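Local coordinates for 4-phosphoerythronate dehydrogenase (Lactobacillus jensenii, PDB 4PRK), which probably reduces pyruvate to D-lactate with NADH, as a D-isomer-specific 2-hydroxyacid dehydrogenase, at residues N146-L151 and K197-I202. Sequence-based numbering, arbitrary orientation.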
loop_
_atom_site.group_PDB
_atom_site.type_symbol
_atom_site.label_atom_id
_atom_site.label_comp_id
_atom_site.label_asym_id
_atom_site.label_seq_id
_atom_site.Cartn_x
_atom_site.Cartn_y
_atom_site.Cartn_z
ATOM N N ASN A 146 -8.442 11.768 4.285
ATOM C CA ASN A 146 -8.448 13.085 4.964
ATOM C C ASN A 146 -8.539 12.974 6.475
ATOM O O ASN A 146 -8.571 13.972 7.149
ATOM C CB ASN A 146 -9.567 13.954 4.438
ATOM C CG ASN A 146 -9.353 14.333 3.001
ATOM O OD1 ASN A 146 -10.234 14.215 2.154
ATOM N ND2 ASN A 146 -8.173 14.789 2.724
ATOM N N LYS A 147 -8.550 11.765 6.996
ATOM C CA LYS A 147 -8.808 11.540 8.408
ATOM C C LYS A 147 -7.527 11.205 9.112
ATOM O O LYS A 147 -6.575 10.685 8.485
ATOM C CB LYS A 147 -9.795 10.377 8.524
ATOM C CG LYS A 147 -11.189 10.706 8.017
ATOM C CD LYS A 147 -12.178 10.664 9.156
ATOM C CE LYS A 147 -13.594 11.068 8.795
ATOM N NZ LYS A 147 -13.795 12.468 9.223
ATOM N N THR A 148 -7.524 11.418 10.425
ATOM C CA THR A 148 -6.480 10.986 11.317
ATOM C C THR A 148 -7.025 9.846 12.163
ATOM O O THR A 148 -8.117 9.926 12.744
ATOM C CB THR A 148 -6.051 12.123 12.270
ATOM O OG1 THR A 148 -5.382 13.143 11.533
ATOM C CG2 THR A 148 -5.084 11.624 13.301
ATOM N N ILE A 149 -6.225 8.791 12.272
ATOM C CA ILE A 149 -6.588 7.625 13.015
ATOM C C ILE A 149 -5.756 7.705 14.251
ATOM O O ILE A 149 -4.567 8.077 14.194
ATOM C CB ILE A 149 -6.154 6.334 12.295
ATOM C CG1 ILE A 149 -6.531 6.367 10.805
ATOM C CG2 ILE A 149 -6.665 5.147 13.042
ATOM C CD1 ILE A 149 -8.035 6.329 10.481
ATOM N N GLY A 150 -6.363 7.361 15.379
ATOM C CA GLY A 150 -5.664 7.372 16.650
ATOM C C GLY A 150 -5.817 6.059 17.339
ATOM O O GLY A 150 -6.943 5.560 17.569
ATOM N N LEU A 151 -4.695 5.457 17.607
ATOM C CA LEU A 151 -4.664 4.134 18.221
ATOM C C LEU A 151 -4.215 4.235 19.689
ATOM O O LEU A 151 -3.184 4.831 19.956
ATOM C CB LEU A 151 -3.679 3.234 17.462
ATOM C CG LEU A 151 -3.870 3.037 15.957
ATOM C CD1 LEU A 151 -2.850 1.972 15.531
ATOM C CD2 LEU A 151 -5.236 2.518 15.664
ATOM N N LYS A 197 -7.111 14.076 21.170
ATOM C CA LYS A 197 -7.489 15.384 20.638
ATOM C C LYS A 197 -7.495 15.482 19.115
ATOM O O LYS A 197 -8.301 16.201 18.569
ATOM C CB LYS A 197 -6.613 16.488 21.240
ATOM C CG LYS A 197 -7.140 17.026 22.581
ATOM C CD LYS A 197 -6.590 16.282 23.787
ATOM C CE LYS A 197 -7.089 16.840 25.109
ATOM N NZ LYS A 197 -6.153 17.856 25.675
ATOM N N GLU A 198 -6.611 14.767 18.424
ATOM C CA GLU A 198 -6.404 14.981 17.009
ATOM C C GLU A 198 -7.016 13.873 16.165
ATOM O O GLU A 198 -7.147 14.018 14.944
ATOM C CB GLU A 198 -4.921 15.027 16.705
ATOM C CG GLU A 198 -4.113 15.916 17.633
ATOM C CD GLU A 198 -3.980 17.317 17.144
ATOM O OE1 GLU A 198 -4.395 17.608 16.012
ATOM O OE2 GLU A 198 -3.476 18.151 17.911
ATOM N N ALA A 199 -7.374 12.756 16.781
ATOM C CA ALA A 199 -7.865 11.649 15.971
ATOM C C ALA A 199 -9.304 11.864 15.556
ATOM O O ALA A 199 -10.113 12.233 16.373
ATOM C CB ALA A 199 -7.710 10.324 16.671
ATOM N N ASP A 200 -9.632 11.607 14.294
ATOM C CA ASP A 200 -11.052 11.537 13.886
ATOM C C ASP A 200 -11.645 10.150 14.088
ATOM O O ASP A 200 -12.874 10.006 14.163
ATOM C CB ASP A 200 -11.231 11.914 12.434
ATOM C CG ASP A 200 -10.575 13.216 12.099
ATOM O OD1 ASP A 200 -10.915 14.228 12.724
ATOM O OD2 ASP A 200 -9.725 13.214 11.206
ATOM N N ILE A 201 -10.783 9.121 14.116
ATOM C CA ILE A 201 -11.203 7.741 14.390
ATOM C C ILE A 201 -10.259 7.130 15.394
ATOM O O ILE A 201 -9.054 7.075 15.169
ATOM C CB ILE A 201 -11.178 6.846 13.148
ATOM C CG1 ILE A 201 -12.296 7.231 12.168
ATOM C CG2 ILE A 201 -11.362 5.412 13.587
ATOM C CD1 ILE A 201 -12.086 6.757 10.746
ATOM N N ILE A 202 -10.804 6.711 16.519
ATOM C CA ILE A 202 -10.004 6.181 17.632
ATOM C C ILE A 202 -10.264 4.710 17.735
ATOM O O ILE A 202 -11.409 4.297 17.847
ATOM C CB ILE A 202 -10.420 6.815 18.983
ATOM C CG1 ILE A 202 -10.040 8.293 18.937
ATOM C CG2 ILE A 202 -9.707 6.114 20.107
ATOM C CD1 ILE A 202 -10.512 9.148 20.085
HETATM O O HOH W 1 -14.716 11.266 11.921
HETATM O O HOH W 2 -7.757 14.808 10.793
#
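T148 and D200 face each other where two parallel strands begin, and their polar atoms interlock. The backbone N of T148 gives its hydrogen to D200 OD2 at 2.9 Å in a nearly straight bond (165° at the hydrogen), reaching the oxygen on its anti side and somewhat out of the carboxylate plane. In return T148 O takes two donors, D200 N at 2.7 Å with a more bent geometry and I201 N at 3.1 Å. With chi1 at -51°, the D200 carboxylate lies beside its own backbone N, which lets side chain and main chain grip the same threonine. One water joins OD2 to T148 OG1, while OD1 forms a salt bridge with K225. Replacing D200 with an alanine would probably leave T148 N without its carboxylate partner and K225 without this salt-bridge partner. K147 lays its aliphatic chain across D200, K147 CD coming to 3.6 Å from D200 CB; its NZ stays beyond salt-bridge range of OD2 and meets D200 O through a second water.

Further along, the ladder continues with G150 N bonded to I201 O at 2.7 Å.

Packing fills both faces. I149 and I201 run side by side, their CD1 atoms 4.1 Å apart, on the face where I201 also reaches A114 of helix 103-118. On the other face the A199 CB methyl sits 3.5 Å from G150 N of the backbone, a place where a side chain on G150 would collide with it.

From 148-152 the chain passes through 171-175 to 188-189, then crosses back along helix 192-198 to 201-204, laid beside 148-152: the switch point of the NAD-binding Rossmann fold.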